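Local coordinates for aromatic-L-amino-acid decarboxylase (Catharanthus roseus, PDB 6EEW), which uses pyridoxal 5'-phosphate to decarboxylate L-tryptophan to tryptamine and 5-hydroxy-L-tryptophan to serotonin, working as a homodimer, at residues P71-L74 with D75-M78; P298-R301 with H302-D305; H459-G463 with G464-L468. All blocks are in the same frame, centred on the assembly; numbering follows the deposited sequence.

Interaction 1: P71-L74 with D75-M78; sequences PEPL and DDIM
P73 holds the N-cap position of helix 74-85, and its carbonyl oxygen is approached by two amides, both through weak bonds: D76 N lies 3.1 Å from P73 O, with a strongly bent N-H...O angle of 121°, and I77 N lies 3.4 Å from P73 O, long but much straighter. The next i to i+4 bond is the first good one: M78 N donates to L74 O at 2.9 Å, almost straight at 172°. D76 sits in the first turn and folds back on the cap. With its CG beside its own backbone N (chi1 -69°), the carboxylate swings over to the P73 ring, where D76 OD2 comes within 3.2 Å of P73 CG. The second carboxylate oxygen stays farther from the ring. Two acidic residues, D75 and D76, in this first turn would probably be favoured by the positive end of the helix dipole. The other side-chain contact is apolar. L74 and M78 are one turn apart, and the branch point of the leucine, L74 CG, rests 4.0 Å from M78 CG; the same M78 CG also leans over L74 O at 3.2 Å. L74 CD1 lies 4.3 Å from I77 CB. E72 leans toward the helix but gives its carboxylate to R383 of the second subunit, an arginine that also packs on D76. E72 OE2 and D76 OD2 are 5.3 Å apart, a like-charge pair that R383 probably helps to offset. D75 forms a salt bridge with R33, tying this turn to helix 24-44 of its own chain. L74 meets L111 of helix 107-119 of the second subunit, and I77 meets S384 of its helix 375-409, consistent with N-terminal helices that lie across the partner subunit in group II decarboxylases.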
loop_
_atom_site.group_PDB
_atom_site.type_symbol
_atom_site.label_atom_id
_atom_site.label_comp_id
_atom_site.label_asym_id
_atom_site.label_seq_id
_atom_site.Cartn_x
_atom_site.Cartn_y
_atom_site.Cartn_z
ATOM N N PRO A 71 -19.172 -0.765 -24.081
ATOM C CA PRO A 71 -17.960 0.041 -23.966
ATOM C C PRO A 71 -18.190 1.476 -24.405
ATOM O O PRO A 71 -19.001 1.763 -25.286
ATOM C CB PRO A 71 -16.985 -0.660 -24.915
ATOM C CG PRO A 71 -17.854 -1.372 -25.888
ATOM C CD PRO A 71 -19.070 -1.785 -25.136
ATOM N N GLU A 72 -17.426 2.381 -23.798
ATOM C CA GLU A 72 -17.448 3.785 -24.169
ATOM C C GLU A 72 -16.144 4.153 -24.868
ATOM O O GLU A 72 -15.084 3.612 -24.542
ATOM C CB GLU A 72 -17.645 4.695 -22.950
ATOM C CG GLU A 72 -19.071 4.683 -22.408
ATOM C CD GLU A 72 -19.267 5.600 -21.209
ATOM O OE1 GLU A 72 -18.944 5.185 -20.078
ATOM O OE2 GLU A 72 -19.756 6.737 -21.397
ATOM N N PRO A 73 -16.185 5.063 -25.837
ATOM C CA PRO A 73 -14.961 5.405 -26.573
ATOM C C PRO A 73 -13.999 6.215 -25.719
ATOM O O PRO A 73 -14.399 6.994 -24.849
ATOM C CB PRO A 73 -15.476 6.216 -27.770
ATOM C CG PRO A 73 -16.806 6.753 -27.328
ATOM C CD PRO A 73 -17.377 5.758 -26.358
ATOM N N LEU A 74 -12.705 5.983 -25.936
ATOM C CA LEU A 74 -11.715 6.655 -25.102
ATOM C C LEU A 74 -11.804 8.169 -25.245
ATOM O O LEU A 74 -11.535 8.889 -24.282
ATOM C CB LEU A 74 -10.307 6.156 -25.430
ATOM C CG LEU A 74 -9.152 6.721 -24.603
ATOM C CD1 LEU A 74 -9.388 6.455 -23.146
ATOM C CD2 LEU A 74 -7.848 6.080 -25.021
ATOM N N ASP A 75 -12.218 8.666 -26.418
ATOM C CA ASP A 75 -12.361 10.108 -26.616
ATOM C C ASP A 75 -13.338 10.713 -25.618
ATOM O O ASP A 75 -13.071 11.774 -25.038
ATOM C CB ASP A 75 -12.826 10.402 -28.043
ATOM C CG ASP A 75 -11.774 10.076 -29.082
ATOM O OD1 ASP A 75 -10.626 9.783 -28.691
ATOM O OD2 ASP A 75 -12.103 10.089 -30.291
ATOM N N ASP A 76 -14.480 10.056 -25.404
ATOM C CA ASP A 76 -15.441 10.568 -24.432
ATOM C C ASP A 76 -14.842 10.590 -23.030
ATOM O O ASP A 76 -15.033 11.553 -22.277
ATOM C CB ASP A 76 -16.713 9.721 -24.456
ATOM C CG ASP A 76 -17.513 9.890 -25.737
ATOM O OD1 ASP A 76 -17.203 10.814 -26.523
ATOM O OD2 ASP A 76 -18.456 9.097 -25.958
ATOM N N ILE A 77 -14.089 9.547 -22.676
ATOM C CA ILE A 77 -13.502 9.458 -21.345
ATOM C C ILE A 77 -12.489 10.572 -21.136
ATOM O O ILE A 77 -12.462 11.222 -20.087
ATOM C CB ILE A 77 -12.857 8.078 -21.142
ATOM C CG1 ILE A 77 -13.898 6.969 -21.325
ATOM C CG2 ILE A 77 -12.189 8.016 -19.770
ATOM C CD1 ILE A 77 -13.340 5.576 -21.137
ATOM N N MET A 78 -11.608 10.777 -22.115
ATOM C CA MET A 78 -10.625 11.847 -22.019
ATOM C C MET A 78 -11.314 13.197 -21.899
ATOM O O MET A 78 -10.887 14.061 -21.118
ATOM C CB MET A 78 -9.712 11.809 -23.237
ATOM C CG MET A 78 -8.899 10.532 -23.342
ATOM S SD MET A 78 -7.680 10.389 -22.021
ATOM C CE MET A 78 -8.706 9.865 -20.658
#

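Interaction 2: P298-R301 with H302-D305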
loop_
_atom_site.group_PDB
_atom_site.type_symbol
_atom_site.label_atom_id
_atom_site.label_comp_id
_atom_site.label_asym_id
_atom_site.label_seq_id
_atom_site.Cartn_x
_atom_site.Cartn_y
_atom_site.Cartn_z
ATOM N N PRO A 298 25.377 16.640 3.861
ATOM C CA PRO A 298 26.194 16.693 5.085
ATOM C C PRO A 298 25.756 17.745 6.091
ATOM O O PRO A 298 25.733 17.449 7.293
ATOM C CB PRO A 298 27.601 16.973 4.538
ATOM C CG PRO A 298 27.386 17.515 3.151
ATOM C CD PRO A 298 26.185 16.809 2.643
ATOM N N GLU A 299 25.319 18.926 5.642
ATOM C CA GLU A 299 24.930 19.960 6.597
ATOM C C GLU A 299 23.636 19.631 7.319
ATOM O O GLU A 299 23.206 20.410 8.176
ATOM C CB GLU A 299 24.807 21.325 5.916
ATOM C CG GLU A 299 23.654 21.474 4.957
ATOM C CD GLU A 299 24.006 21.022 3.562
ATOM O OE1 GLU A 299 24.886 20.133 3.437
ATOM O OE2 GLU A 299 23.421 21.574 2.598
ATOM N N PHE A 300 22.953 18.560 6.934
ATOM C CA PHE A 300 21.820 18.092 7.704
ATOM C C PHE A 300 22.081 16.782 8.422
ATOM O O PHE A 300 21.272 16.380 9.268
ATOM C CB PHE A 300 20.599 17.926 6.809
ATOM C CG PHE A 300 20.048 19.215 6.322
ATOM C CD1 PHE A 300 19.243 19.981 7.137
ATOM C CD2 PHE A 300 20.284 19.633 5.028
ATOM C CE1 PHE A 300 18.704 21.157 6.680
ATOM C CE2 PHE A 300 19.755 20.810 4.567
ATOM C CZ PHE A 300 18.964 21.574 5.398
ATOM N N ARG A 301 23.192 16.109 8.135
ATOM C CA ARG A 301 23.331 14.768 8.681
ATOM C C ARG A 301 23.428 14.785 10.200
ATOM O O ARG A 301 23.198 13.745 10.825
ATOM C CB ARG A 301 24.532 14.063 8.045
ATOM C CG ARG A 301 24.816 12.665 8.595
ATOM C CD ARG A 301 23.590 11.749 8.568
ATOM N NE ARG A 301 23.972 10.386 8.949
ATOM C CZ ARG A 301 24.453 10.072 10.151
ATOM N NH1 ARG A 301 24.626 11.024 11.070
ATOM N NH2 ARG A 301 24.784 8.815 10.425
ATOM N N HIS A 302 23.739 15.945 10.807
ATOM C CA HIS A 302 23.806 16.021 12.262
ATOM C C HIS A 302 22.476 15.637 12.899
ATOM O O HIS A 302 22.446 15.165 14.041
ATOM C CB HIS A 302 24.208 17.430 12.720
ATOM C CG HIS A 302 23.187 18.482 12.415
ATOM N ND1 HIS A 302 22.170 18.801 13.292
ATOM C CD2 HIS A 302 22.994 19.257 11.322
ATOM C CE1 HIS A 302 21.413 19.746 12.766
ATOM N NE2 HIS A 302 21.890 20.040 11.569
ATOM N N TYR A 303 21.366 15.807 12.179
ATOM C CA TYR A 303 20.084 15.444 12.762
ATOM C C TYR A 303 19.984 13.952 13.062
ATOM O O TYR A 303 19.105 13.545 13.822
ATOM C CB TYR A 303 18.941 15.879 11.862
ATOM C CG TYR A 303 18.574 17.335 12.026
ATOM C CD1 TYR A 303 18.156 17.831 13.242
ATOM C CD2 TYR A 303 18.612 18.208 10.940
ATOM C CE1 TYR A 303 17.802 19.158 13.394
ATOM C CE2 TYR A 303 18.243 19.530 11.070
ATOM C CZ TYR A 303 17.843 20.006 12.303
ATOM O OH TYR A 303 17.486 21.330 12.445
ATOM N N LEU A 304 20.816 13.121 12.439
ATOM C CA LEU A 304 20.823 11.696 12.732
ATOM C C LEU A 304 21.938 11.286 13.684
ATOM O O LEU A 304 22.188 10.088 13.833
ATOM C CB LEU A 304 20.933 10.879 11.443
ATOM C CG LEU A 304 19.724 10.941 10.516
ATOM C CD1 LEU A 304 19.975 10.120 9.267
ATOM C CD2 LEU A 304 18.467 10.467 11.222
ATOM N N ASP A 305 22.637 12.236 14.303
ATOM C CA ASP A 305 23.649 11.843 15.273
ATOM C C ASP A 305 22.991 11.001 16.358
ATOM O O ASP A 305 21.971 11.397 16.929
ATOM C CB ASP A 305 24.337 13.072 15.884
ATOM C CG ASP A 305 25.351 13.726 14.940
ATOM O OD1 ASP A 305 25.667 13.149 13.872
ATOM O OD2 ASP A 305 25.839 14.827 15.282
HETATM O O HOH W 1 20.943 22.177 9.613
#
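H302 turns back along the chain toward E299: its CG lies between the backbone N and the carbonyl carbon (chi1 66°), and the ring presents its edge, with H302 CD2 3.4 Å from E299 O. A water in the same ring plane bonds H302 NE2 and donates to E299 O, bridging the two residues. Y303 follows, its N bonded to F300 O at 3.0 Å from above the carbonyl plane. Its ring carries H302 CE1 over the centre of one face, while Y303 CE2 meets the edge of the F300 ring, the two side chains running the same way. L304 N continues the 3-10 turn to R301 O at 2.9 Å, and L304 CB sits over one guanidinium face, 3.7 Å from R301 NH1. D305 OD1 comes in at the guanidinium edge, 3.7 Å from R301 NH1, a long salt bridge with the planes 63° apart. R301 NE and NH2 serve the carbonyls of L147 and K148, so a methionine in its place would probably strand both oxygens without these donors and D305 without its cation. In sequence between strands 283-287 and 312-315, the turn lies against helix 375-409, with F300 on V398 and E299 paired with R395.

Interaction 3: H459-G463 with G464-L468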
loop_
_atom_site.group_PDB
_atom_site.type_symbol
_atom_site.label_atom_id
_atom_site.label_comp_id
_atom_site.label_asym_id
_atom_site.label_seq_id
_atom_site.Cartn_x
_atom_site.Cartn_y
_atom_site.Cartn_z
ATOM N N HIS A 459 -2.588 26.252 6.969
ATOM C CA HIS A 459 -2.301 26.904 8.230
ATOM C C HIS A 459 -1.940 25.836 9.246
ATOM O O HIS A 459 -1.951 24.637 8.952
ATOM C CB HIS A 459 -3.513 27.713 8.699
ATOM C CG HIS A 459 -4.613 26.868 9.264
ATOM N ND1 HIS A 459 -4.735 26.605 10.612
ATOM C CD2 HIS A 459 -5.626 26.201 8.662
ATOM C CE1 HIS A 459 -5.783 25.830 10.817
ATOM N NE2 HIS A 459 -6.339 25.568 9.650
ATOM N N THR A 460 -1.573 26.282 10.440
ATOM C CA THR A 460 -1.489 25.375 11.570
ATOM C C THR A 460 -1.693 26.166 12.848
ATOM O O THR A 460 -1.583 27.395 12.873
ATOM C CB THR A 460 -0.163 24.620 11.609
ATOM O OG1 THR A 460 -0.224 23.612 12.632
ATOM C CG2 THR A 460 0.992 25.582 11.881
ATOM N N ILE A 461 -2.072 25.441 13.895
ATOM C CA ILE A 461 -2.141 25.958 15.254
ATOM C C ILE A 461 -1.127 25.180 16.065
ATOM O O ILE A 461 -1.226 23.950 16.172
ATOM C CB ILE A 461 -3.541 25.825 15.870
ATOM C CG1 ILE A 461 -4.581 26.558 15.024
ATOM C CG2 ILE A 461 -3.527 26.365 17.302
ATOM C CD1 ILE A 461 -4.453 28.050 15.113
ATOM N N VAL A 462 -0.148 25.888 16.620
ATOM C CA VAL A 462 0.852 25.278 17.488
ATOM C C VAL A 462 1.029 26.174 18.703
ATOM O O VAL A 462 1.190 27.390 18.567
ATOM C CB VAL A 462 2.196 25.061 16.762
ATOM C CG1 VAL A 462 3.278 24.638 17.744
ATOM C CG2 VAL A 462 2.041 23.998 15.699
ATOM N N GLY A 463 1.009 25.568 19.886
ATOM C CA GLY A 463 1.135 26.345 21.113
ATOM C C GLY A 463 0.144 27.480 21.217
ATOM O O GLY A 463 0.497 28.567 21.690
ATOM N N GLY A 464 -1.092 27.263 20.779
ATOM C CA GLY A 464 -2.074 28.327 20.835
ATOM C C GLY A 464 -1.861 29.442 19.840
ATOM O O GLY A 464 -2.505 30.488 19.951
ATOM N N ILE A 465 -0.952 29.267 18.892
ATOM C CA ILE A 465 -0.603 30.299 17.928
ATOM C C ILE A 465 -1.060 29.826 16.560
ATOM O O ILE A 465 -0.689 28.727 16.124
ATOM C CB ILE A 465 0.908 30.576 17.936
ATOM C CG1 ILE A 465 1.358 31.004 19.338
ATOM C CG2 ILE A 465 1.264 31.631 16.897
ATOM C CD1 ILE A 465 2.849 31.192 19.469
ATOM N N TYR A 466 -1.868 30.649 15.891
ATOM C CA TYR A 466 -2.291 30.402 14.520
ATOM C C TYR A 466 -1.235 30.975 13.583
ATOM O O TYR A 466 -0.825 32.130 13.731
ATOM C CB TYR A 466 -3.658 31.040 14.252
ATOM C CG TYR A 466 -4.235 30.799 12.860
ATOM C CD1 TYR A 466 -3.819 31.538 11.763
ATOM C CD2 TYR A 466 -5.219 29.835 12.660
ATOM C CE1 TYR A 466 -4.360 31.313 10.501
ATOM C CE2 TYR A 466 -5.761 29.602 11.412
ATOM C CZ TYR A 466 -5.330 30.341 10.333
ATOM O OH TYR A 466 -5.881 30.102 9.092
ATOM N N MET A 467 -0.786 30.165 12.632
ATOM C CA MET A 467 0.255 30.590 11.712
ATOM C C MET A 467 -0.007 30.025 10.322
ATOM O O MET A 467 -0.670 28.993 10.163
ATOM C CB MET A 467 1.627 30.147 12.229
ATOM C CG MET A 467 1.865 28.655 12.173
ATOM S SD MET A 467 3.118 28.157 13.368
ATOM C CE MET A 467 2.219 28.412 14.899
ATOM N N LEU A 468 0.470 30.752 9.315
ATOM C CA LEU A 468 0.503 30.293 7.936
ATOM C C LEU A 468 1.783 29.503 7.700
ATOM O O LEU A 468 2.799 29.730 8.362
ATOM C CB LEU A 468 0.440 31.484 6.978
ATOM C CG LEU A 468 -0.866 32.281 6.856
ATOM C CD1 LEU A 468 -1.301 32.916 8.166
ATOM C CD2 LEU A 468 -0.690 33.349 5.790
#
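T460 and M467 face each other as a hydrogen-bonded antiparallel pair: T460 N gives to M467 O, and M467 N returns a bond to T460 O, each 2.9 Å long and almost in line with its carbonyl. V462 and I465 form the next such pair, with V462 N bonded to I465 O and I465 N to V462 O. The latter bond, 2.9 Å, closes the turn and comes from well above the carbonyl plane. G463 and G464 make the bend, a type I' turn, both with positive phi, which favours glycine. Between these pairs I461 CA points its hydrogen at I465 O, 3.2 Å away.

On the face bearing T460, V462 and M467, the methionine lies alongside the threonine, and T460 CG2 to M467 CG is tight at 3.2 Å. With chi1 at 70° and a further bend at chi3, M467 lays its CE 3.8 Å from V462 CB. T460 OG1 has a weak bond to S263. On the other face the rings of H459 and Y466 are nearly parallel, 11° apart, but slid so far that they barely overlap; H459 ND1 sits 3.3 Å from Y466 CE2. Helix 438-451 covers these rings, and its K443 makes a cation-pi contact with Y466.

All this is a beta hairpin closed by a two-residue type I' turn, with strand 459-462 at one margin of the four-stranded antiparallel sheet and strand 465-471 joining it to strand 424-429.

The three contacts follow one another in sequence and none touches another. Interactions 1 and 2 lie on opposite sides of the chain's centre, about 40 Å apart at their nearest atoms; interaction 3 is about 16 Å from interaction 2 and 32 Å from interaction 1 by the same measure. Helix 375-409 relates the first two: interaction 1 meets it in the second subunit, interaction 2 in its own chain. Interaction 3 comes closest to the active site, with the T460 side chain about 8 Å from a bound tryptophan and about 7 Å from the side chain of T262, a probable cofactor-binding residue. Interactions 1 and 2 lie away from the known substrate and cofactor sites.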